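Local coordinates for protein Pre-mRNA-splicing factor 38 (Chaetomium thermophilum, PDB 5F5T) that is probably required for pre-mRNA splicing as a spliceosomal factor of the PRP38 family, at residues T161-D164 against E165-D169; K173-C177 against S178-W182; E135-T138 against L139-F143. All blocks are in the same frame, centred on the assembly; numbering follows the deposited sequence.

Contact 1 of 3, residues T161-D164 against E165-D169; sequences TYMD and EFIDD
Strand 158-162 runs straight into helix 163-172 here, and Tyr-162 O takes the first helical bond, from Phe-166 N at 2.8 Å. Ile-167 N to Met-163 O and Asp-168 N to Asp-164 O, both 2.9 Å, carry the ladder into the next turn. Tyr-162 holds the N-cap position, but the side-chain link over this first turn comes from the residue before it: Thr-161 OG1 donates to Glu-165 OE1 at 2.8 Å, reaching the lone pair that faces away from the other carboxylate oxygen. With OG1 opposite the backbone N (chi1 -170°), the threonine hydroxyl is turned to the glutamate, whose chain runs extended beyond CG. The bond thus ties the end of a beta hairpin, strands 149-153 and 158-162, to the helix that follows it. The same OE1 lies at the edge of the Tyr-162 ring, 3.8 Å from CD1, in a carboxylate whose plane is turned 76° from the ring; the ring also makes a cation-pi contact with a basic side chain of another protein. On the buried side Met-163 SD rests 4.3 Å from Ile-167 CG1, beside helix 117-130. The carboxylates of Asp-164 and Asp-168, one turn apart, each form salt bridges outside this stretch, with basic side chains of that other protein's chain, which are likely to offset the gathering of acidic groups at this helix start.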
loop_
_atom_site.group_PDB
_atom_site.type_symbol
_atom_site.label_atom_id
_atom_site.label_comp_id
_atom_site.label_asym_id
_atom_site.label_seq_id
_atom_site.Cartn_x
_atom_site.Cartn_y
_atom_site.Cartn_z
ATOM N N THR A 161 -7.471 -12.092 1.859
ATOM C CA THR A 161 -7.297 -10.916 1.018
ATOM C C THR A 161 -6.358 -11.307 -0.118
ATOM O O THR A 161 -5.918 -12.446 -0.182
ATOM C CB THR A 161 -6.734 -9.706 1.795
ATOM O OG1 THR A 161 -6.821 -8.537 0.973
ATOM C CG2 THR A 161 -5.283 -9.936 2.179
ATOM N N TYR A 162 -6.048 -10.377 -1.011
ATOM C CA TYR A 162 -5.207 -10.706 -2.154
ATOM C C TYR A 162 -4.096 -9.686 -2.315
ATOM O O TYR A 162 -4.207 -8.555 -1.837
ATOM C CB TYR A 162 -6.048 -10.771 -3.427
ATOM C CG TYR A 162 -7.248 -11.682 -3.313
ATOM C CD1 TYR A 162 -8.445 -11.213 -2.793
ATOM C CD2 TYR A 162 -7.191 -13.002 -3.740
ATOM C CE1 TYR A 162 -9.550 -12.036 -2.683
ATOM C CE2 TYR A 162 -8.291 -13.832 -3.638
ATOM C CZ TYR A 162 -9.467 -13.342 -3.107
ATOM O OH TYR A 162 -10.569 -14.156 -2.999
ATOM N N MET A 163 -3.040 -10.078 -3.020
ATOM C CA MET A 163 -1.893 -9.202 -3.210
ATOM C C MET A 163 -2.290 -7.883 -3.864
ATOM O O MET A 163 -1.858 -6.824 -3.430
ATOM C CB MET A 163 -0.824 -9.896 -4.050
ATOM C CG MET A 163 0.375 -9.017 -4.344
ATOM S SD MET A 163 1.338 -8.629 -2.870
ATOM C CE MET A 163 1.811 -10.267 -2.326
ATOM N N ASP A 164 -3.132 -7.947 -4.889
ATOM C CA ASP A 164 -3.558 -6.739 -5.582
ATOM C C ASP A 164 -4.382 -5.856 -4.654
ATOM O O ASP A 164 -4.329 -4.627 -4.736
ATOM C CB ASP A 164 -4.344 -7.082 -6.851
ATOM C CG ASP A 164 -5.501 -8.017 -6.593
ATOM O OD1 ASP A 164 -5.261 -9.147 -6.120
ATOM O OD2 ASP A 164 -6.650 -7.631 -6.893
ATOM N N GLU A 165 -5.128 -6.491 -3.756
ATOM C CA GLU A 165 -5.903 -5.760 -2.761
ATOM C C GLU A 165 -5.002 -5.103 -1.714
ATOM O O GLU A 165 -5.272 -3.992 -1.260
ATOM C CB GLU A 165 -6.902 -6.689 -2.079
ATOM C CG GLU A 165 -8.287 -6.653 -2.702
ATOM C CD GLU A 165 -9.324 -7.347 -1.840
ATOM O OE1 GLU A 165 -8.938 -7.963 -0.824
ATOM O OE2 GLU A 165 -10.526 -7.269 -2.174
ATOM N N PHE A 166 -3.937 -5.797 -1.331
ATOM C CA PHE A 166 -2.968 -5.252 -0.391
ATOM C C PHE A 166 -2.235 -4.051 -0.996
ATOM O O PHE A 166 -2.057 -3.022 -0.339
ATOM C CB PHE A 166 -1.977 -6.343 0.029
ATOM C CG PHE A 166 -1.027 -5.917 1.108
ATOM C CD1 PHE A 166 -1.487 -5.611 2.378
ATOM C CD2 PHE A 166 0.331 -5.816 0.848
ATOM C CE1 PHE A 166 -0.607 -5.215 3.372
ATOM C CE2 PHE A 166 1.214 -5.418 1.836
ATOM C CZ PHE A 166 0.745 -5.120 3.099
ATOM N N ILE A 167 -1.821 -4.190 -2.253
ATOM C CA ILE A 167 -1.160 -3.112 -2.981
ATOM C C ILE A 167 -2.084 -1.911 -3.105
ATOM O O ILE A 167 -1.682 -0.776 -2.846
ATOM C CB ILE A 167 -0.728 -3.552 -4.393
ATOM C CG1 ILE A 167 0.309 -4.671 -4.309
ATOM C CG2 ILE A 167 -0.176 -2.377 -5.174
ATOM C CD1 ILE A 167 1.549 -4.285 -3.561
ATOM N N ASP A 168 -3.330 -2.177 -3.487
ATOM C CA ASP A 168 -4.323 -1.121 -3.627
ATOM C C ASP A 168 -4.534 -0.415 -2.291
ATOM O O ASP A 168 -4.703 0.806 -2.249
ATOM C CB ASP A 168 -5.648 -1.690 -4.140
ATOM C CG ASP A 168 -6.602 -0.611 -4.617
ATOM O OD1 ASP A 168 -6.149 0.335 -5.295
ATOM O OD2 ASP A 168 -7.806 -0.703 -4.300
ATOM N N ASP A 169 -4.515 -1.184 -1.203
ATOM C CA ASP A 169 -4.611 -0.612 0.136
ATOM C C ASP A 169 -3.434 0.312 0.439
ATOM O O ASP A 169 -3.613 1.401 0.979
ATOM C CB ASP A 169 -4.694 -1.709 1.194
ATOM C CG ASP A 169 -6.090 -2.287 1.328
ATOM O OD1 ASP A 169 -7.005 -1.794 0.636
ATOM O OD2 ASP A 169 -6.277 -3.215 2.145
#

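Contact 2 of 3, residues K173-C177 against S178-W182; sequences KDRVC and STSLW
Residues 173-177 and 178-182 double back on each other as two short, weakly bonded antiparallel strands, with Leu-181 N giving an almost straight bond (178°) to Asp-174 O at 3.0 Å and Val-176 N bonding Thr-179 O at the same length. Arg-175 runs extended from CG to NE and lays one guanidinium face over the Ser-178 peptide, Ser-178 C standing 3.5 Å above the plane and offset toward the rim. Its NH2 makes a salt bridge with Glu-39, while Ser-178 OG bonds Val-78 N. This is a tight beta hairpin closed by a type I' turn from Val-176 to Thr-179, in which Cys-177 and Ser-178 both adopt left-handed backbone angles. Thr-179 OG1 donates back to Cys-177 O at 3.2 Å, coming from above the carbonyl plane; chi1 of -60° sets the hydroxyl opposite its own carbonyl carbon and beside its N. Replacing this threonine by alanine is likely to leave Cys-177 O without that hydroxyl and to open a gap beside Phe-125 and Leu-129 of helix 117-130. Further along, the Leu-181 side chain slants across that of Val-176, Leu-181 CD1 lying 4.0 Å from Val-176 CG2. Leu-181 CD1 is also 3.4 Å from Lys-173 O, while Val-176 packs on Phe-166 and Leu-170 of helix 163-172.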
loop_
_atom_site.group_PDB
_atom_site.type_symbol
_atom_site.label_atom_id
_atom_site.label_comp_id
_atom_site.label_asym_id
_atom_site.label_seq_id
_atom_site.Cartn_x
_atom_site.Cartn_y
_atom_site.Cartn_z
ATOM N N LYS A 173 -4.859 4.017 1.026
ATOM C CA LYS A 173 -5.269 4.114 2.421
ATOM C C LYS A 173 -4.227 4.841 3.266
ATOM O O LYS A 173 -3.030 4.799 2.972
ATOM C CB LYS A 173 -5.537 2.724 2.995
ATOM C CG LYS A 173 -6.994 2.297 2.910
ATOM C CD LYS A 173 -7.170 0.830 3.264
ATOM C CE LYS A 173 -8.633 0.507 3.529
ATOM N NZ LYS A 173 -9.304 -0.078 2.335
ATOM N N ASP A 174 -4.699 5.521 4.307
ATOM C CA ASP A 174 -3.836 6.253 5.233
ATOM C C ASP A 174 -3.169 5.356 6.270
ATOM O O ASP A 174 -2.049 5.627 6.697
ATOM C CB ASP A 174 -4.630 7.356 5.938
ATOM C CG ASP A 174 -4.982 8.502 5.009
ATOM O OD1 ASP A 174 -4.239 8.721 4.028
ATOM O OD2 ASP A 174 -5.998 9.182 5.260
ATOM N N ARG A 175 -3.865 4.306 6.695
ATOM C CA ARG A 175 -3.330 3.421 7.723
ATOM C C ARG A 175 -3.388 1.951 7.308
ATOM O O ARG A 175 -4.451 1.419 6.991
ATOM C CB ARG A 175 -4.088 3.624 9.034
ATOM C CG ARG A 175 -3.401 3.028 10.248
ATOM C CD ARG A 175 -3.911 3.659 11.533
ATOM N NE ARG A 175 -2.937 3.543 12.612
ATOM C CZ ARG A 175 -2.977 2.600 13.546
ATOM N NH1 ARG A 175 -3.940 1.687 13.524
ATOM N NH2 ARG A 175 -2.053 2.561 14.498
ATOM N N VAL A 176 -2.227 1.306 7.311
ATOM C CA VAL A 176 -2.111 -0.103 6.960
ATOM C C VAL A 176 -1.201 -0.826 7.948
ATOM O O VAL A 176 -0.103 -0.352 8.236
ATOM C CB VAL A 176 -1.566 -0.275 5.526
ATOM C CG1 VAL A 176 -1.134 -1.714 5.271
ATOM C CG2 VAL A 176 -2.603 0.173 4.511
ATOM N N CYS A 177 -1.666 -1.965 8.461
ATOM C CA CYS A 177 -0.893 -2.778 9.399
ATOM C C CYS A 177 -0.493 -1.985 10.636
ATOM O O CYS A 177 0.671 -1.992 11.034
ATOM C CB CYS A 177 0.355 -3.349 8.728
ATOM S SG CYS A 177 0.030 -4.738 7.640
ATOM N N SER A 178 -1.457 -1.260 11.196
ATOM C CA SER A 178 -1.266 -0.532 12.443
ATOM C C SER A 178 -0.211 0.554 12.277
ATOM O O SER A 178 0.345 1.052 13.257
ATOM C CB SER A 178 -0.872 -1.489 13.573
ATOM O OG SER A 178 -1.995 -2.195 14.069
ATOM N N THR A 179 0.043 0.933 11.030
ATOM C CA THR A 179 1.053 1.933 10.724
ATOM C C THR A 179 0.464 3.063 9.890
ATOM O O THR A 179 -0.198 2.820 8.881
ATOM C CB THR A 179 2.235 1.313 9.958
ATOM O OG1 THR A 179 2.839 0.286 10.752
ATOM C CG2 THR A 179 3.276 2.371 9.612
ATOM N N SER A 180 0.739 4.298 10.293
ATOM C CA SER A 180 0.331 5.452 9.508
ATOM C C SER A 180 1.352 5.662 8.404
ATOM O O SER A 180 2.553 5.761 8.663
ATOM C CB SER A 180 0.211 6.698 10.377
ATOM O OG SER A 180 -0.954 6.644 11.178
ATOM N N LEU A 181 0.866 5.754 7.173
ATOM C CA LEU A 181 1.746 5.891 6.026
ATOM C C LEU A 181 1.860 7.367 5.721
ATOM O O LEU A 181 0.878 8.098 5.845
ATOM C CB LEU A 181 1.191 5.132 4.822
ATOM C CG LEU A 181 0.458 3.818 5.101
ATOM C CD1 LEU A 181 -0.172 3.269 3.825
ATOM C CD2 LEU A 181 1.402 2.800 5.714
ATOM N N TRP A 182 3.057 7.813 5.351
ATOM C CA TRP A 182 3.291 9.239 5.190
ATOM C C TRP A 182 2.341 9.728 4.111
ATOM O O TRP A 182 2.137 9.044 3.101
ATOM C CB TRP A 182 4.736 9.537 4.803
ATOM C CG TRP A 182 5.129 8.988 3.477
ATOM C CD1 TRP A 182 5.411 7.693 3.160
ATOM C CD2 TRP A 182 5.304 9.745 2.277
ATOM N NE1 TRP A 182 5.738 7.595 1.825
ATOM C CE2 TRP A 182 5.681 8.846 1.264
ATOM C CE3 TRP A 182 5.179 11.101 1.962
ATOM C CZ2 TRP A 182 5.929 9.261 -0.043
ATOM C CZ3 TRP A 182 5.422 11.509 0.667
ATOM C CH2 TRP A 182 5.795 10.593 -0.321
HETATM O O HOH W 1 -4.141 -0.793 15.744
#

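Contact 3 of 3, residues E135-T138 against L139-F143; sequences EVYT and LLEPF
Glu-135 O receives Leu-139 N at 2.9 Å, and Thr-138 OG1 lies 2.8 Å from this same oxygen. The hydroxyl is folded back along the helix, set between the threonine's own N and carbonyl carbon (chi1 57°), where Lys-134 O is also within reach of its single proton. Val-136 O to Leu-140 N, at 2.9 Å, and Tyr-137 O to Glu-141 N, at 3.0 Å, continue the helical ladder. At Pro-142 that ladder breaks: the ring has no N-H to offer, and its CD sits 3.2 Å from Thr-138 O instead. Pro-142 lies within a 3-10 turn, 141-143, in which Phe-143 N bonds Leu-140 O. Among the side chains, Val-136 and Leu-140 run alongside each other, CG1 of the valine 3.8 Å from CD1 of the leucine. Leu-139 CD1 likewise lies beside the aliphatic stem of Glu-135, 3.8 Å from its CG. Glu-141 OE2 approaches Tyr-137 CD1 at 3.9 Å, the carboxylate turned 65° from the ring; its charge is met by Arg-187, and the tyrosine hydroxyl bonds Arg-185 O. Helix 133-140 packs on three others: Val-136 and Leu-140 reach both helix 117-130 and helix 163-172, whereas Leu-139 meets Ile-127 of the first and Tyr-110 of helix 102-115.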
loop_
_atom_site.group_PDB
_atom_site.type_symbol
_atom_site.label_atom_id
_atom_site.label_comp_id
_atom_site.label_asym_id
_atom_site.label_seq_id
_atom_site.Cartn_x
_atom_site.Cartn_y
_atom_site.Cartn_z
ATOM N N GLU A 135 7.570 7.435 -7.173
ATOM C CA GLU A 135 8.279 6.167 -7.219
ATOM C C GLU A 135 7.412 5.051 -6.659
ATOM O O GLU A 135 7.426 3.937 -7.170
ATOM C CB GLU A 135 9.592 6.258 -6.441
ATOM C CG GLU A 135 10.690 5.348 -6.964
ATOM C CD GLU A 135 11.900 5.323 -6.053
ATOM O OE1 GLU A 135 12.585 4.279 -6.000
ATOM O OE2 GLU A 135 12.169 6.348 -5.393
ATOM N N VAL A 136 6.654 5.357 -5.613
ATOM C CA VAL A 136 5.791 4.362 -4.992
ATOM C C VAL A 136 4.692 3.909 -5.949
ATOM O O VAL A 136 4.425 2.713 -6.080
ATOM C CB VAL A 136 5.163 4.897 -3.706
ATOM C CG1 VAL A 136 4.013 3.997 -3.261
ATOM C CG2 VAL A 136 6.219 4.973 -2.624
ATOM N N TYR A 137 4.062 4.867 -6.622
ATOM C CA TYR A 137 3.027 4.533 -7.589
ATOM C C TYR A 137 3.620 3.676 -8.704
ATOM O O TYR A 137 3.080 2.614 -9.037
ATOM C CB TYR A 137 2.389 5.794 -8.173
ATOM C CG TYR A 137 1.465 6.507 -7.213
ATOM C CD1 TYR A 137 0.272 5.927 -6.803
ATOM C CD2 TYR A 137 1.778 7.772 -6.731
ATOM C CE1 TYR A 137 -0.574 6.581 -5.924
ATOM C CE2 TYR A 137 0.942 8.431 -5.856
ATOM C CZ TYR A 137 -0.232 7.836 -5.455
ATOM O OH TYR A 137 -1.067 8.498 -4.582
ATOM N N THR A 138 4.742 4.128 -9.264
ATOM C CA THR A 138 5.357 3.432 -10.394
ATOM C C THR A 138 5.796 2.011 -10.031
ATOM O O THR A 138 5.616 1.085 -10.816
ATOM C CB THR A 138 6.575 4.198 -10.952
ATOM O OG1 THR A 138 7.531 4.409 -9.907
ATOM C CG2 THR A 138 6.149 5.539 -11.523
ATOM N N LEU A 139 6.386 1.847 -8.849
ATOM C CA LEU A 139 6.862 0.538 -8.404
ATOM C C LEU A 139 5.739 -0.415 -8.034
ATOM O O LEU A 139 5.762 -1.578 -8.425
ATOM C CB LEU A 139 7.806 0.679 -7.204
ATOM C CG LEU A 139 9.154 1.362 -7.431
ATOM C CD1 LEU A 139 9.789 1.741 -6.103
ATOM C CD2 LEU A 139 10.070 0.454 -8.227
ATOM N N LEU A 140 4.769 0.070 -7.265
ATOM C CA LEU A 140 3.747 -0.811 -6.704
ATOM C C LEU A 140 2.584 -1.114 -7.644
ATOM O O LEU A 140 2.042 -2.214 -7.610
ATOM C CB LEU A 140 3.196 -0.226 -5.406
ATOM C CG LEU A 140 4.217 -0.028 -4.291
ATOM C CD1 LEU A 140 3.517 0.281 -2.977
ATOM C CD2 LEU A 140 5.100 -1.256 -4.165
ATOM N N GLU A 141 2.206 -0.160 -8.489
ATOM C CA GLU A 141 1.029 -0.366 -9.337
ATOM C C GLU A 141 1.076 -1.603 -10.255
ATOM O O GLU A 141 0.033 -2.206 -10.505
ATOM C CB GLU A 141 0.763 0.882 -10.182
ATOM C CG GLU A 141 0.069 1.990 -9.404
ATOM C CD GLU A 141 -0.352 3.158 -10.272
ATOM O OE1 GLU A 141 0.150 3.274 -11.410
ATOM O OE2 GLU A 141 -1.190 3.960 -9.810
ATOM N N PRO A 142 2.268 -2.004 -10.745
ATOM C CA PRO A 142 2.241 -3.226 -11.560
ATOM C C PRO A 142 1.746 -4.467 -10.819
ATOM O O PRO A 142 1.228 -5.386 -11.454
ATOM C CB PRO A 142 3.704 -3.400 -11.971
ATOM C CG PRO A 142 4.240 -2.021 -11.999
ATOM C CD PRO A 142 3.569 -1.315 -10.855
ATOM N N PHE A 143 1.891 -4.494 -9.499
ATOM C CA PHE A 143 1.518 -5.679 -8.733
ATOM C C PHE A 143 0.035 -5.703 -8.394
ATOM O O PHE A 143 -0.427 -6.560 -7.642
ATOM C CB PHE A 143 2.378 -5.779 -7.481
ATOM C CG PHE A 143 3.839 -5.865 -7.785
ATOM C CD1 PHE A 143 4.345 -6.949 -8.483
ATOM C CD2 PHE A 143 4.700 -4.843 -7.425
ATOM C CE1 PHE A 143 5.687 -7.026 -8.788
ATOM C CE2 PHE A 143 6.046 -4.914 -7.728
ATOM C CZ PHE A 143 6.540 -6.008 -8.412
#

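How the contacts relate
Along the chain the order is contact 3, contact 1, contact 2, all within the PRP38 family region. Helix 163-172, begun in contact 1, is the piece the other two share. On one flank Ile-167 CG2 lies 3.3 Å from Leu-140 O and Ile-167 CG1 3.9 Å from Phe-143 O, so the turn ending contact 3 lies against the first turns of the helix. On another, Phe-166 CE1 meets Val-176 CG1 at 4.0 Å, seating the hairpin of contact 2. Contacts 2 and 3 do not touch; their centres are about 17 Å apart. Helix 117-130 packs against all three, while only contact 1 also meets the chain of another protein.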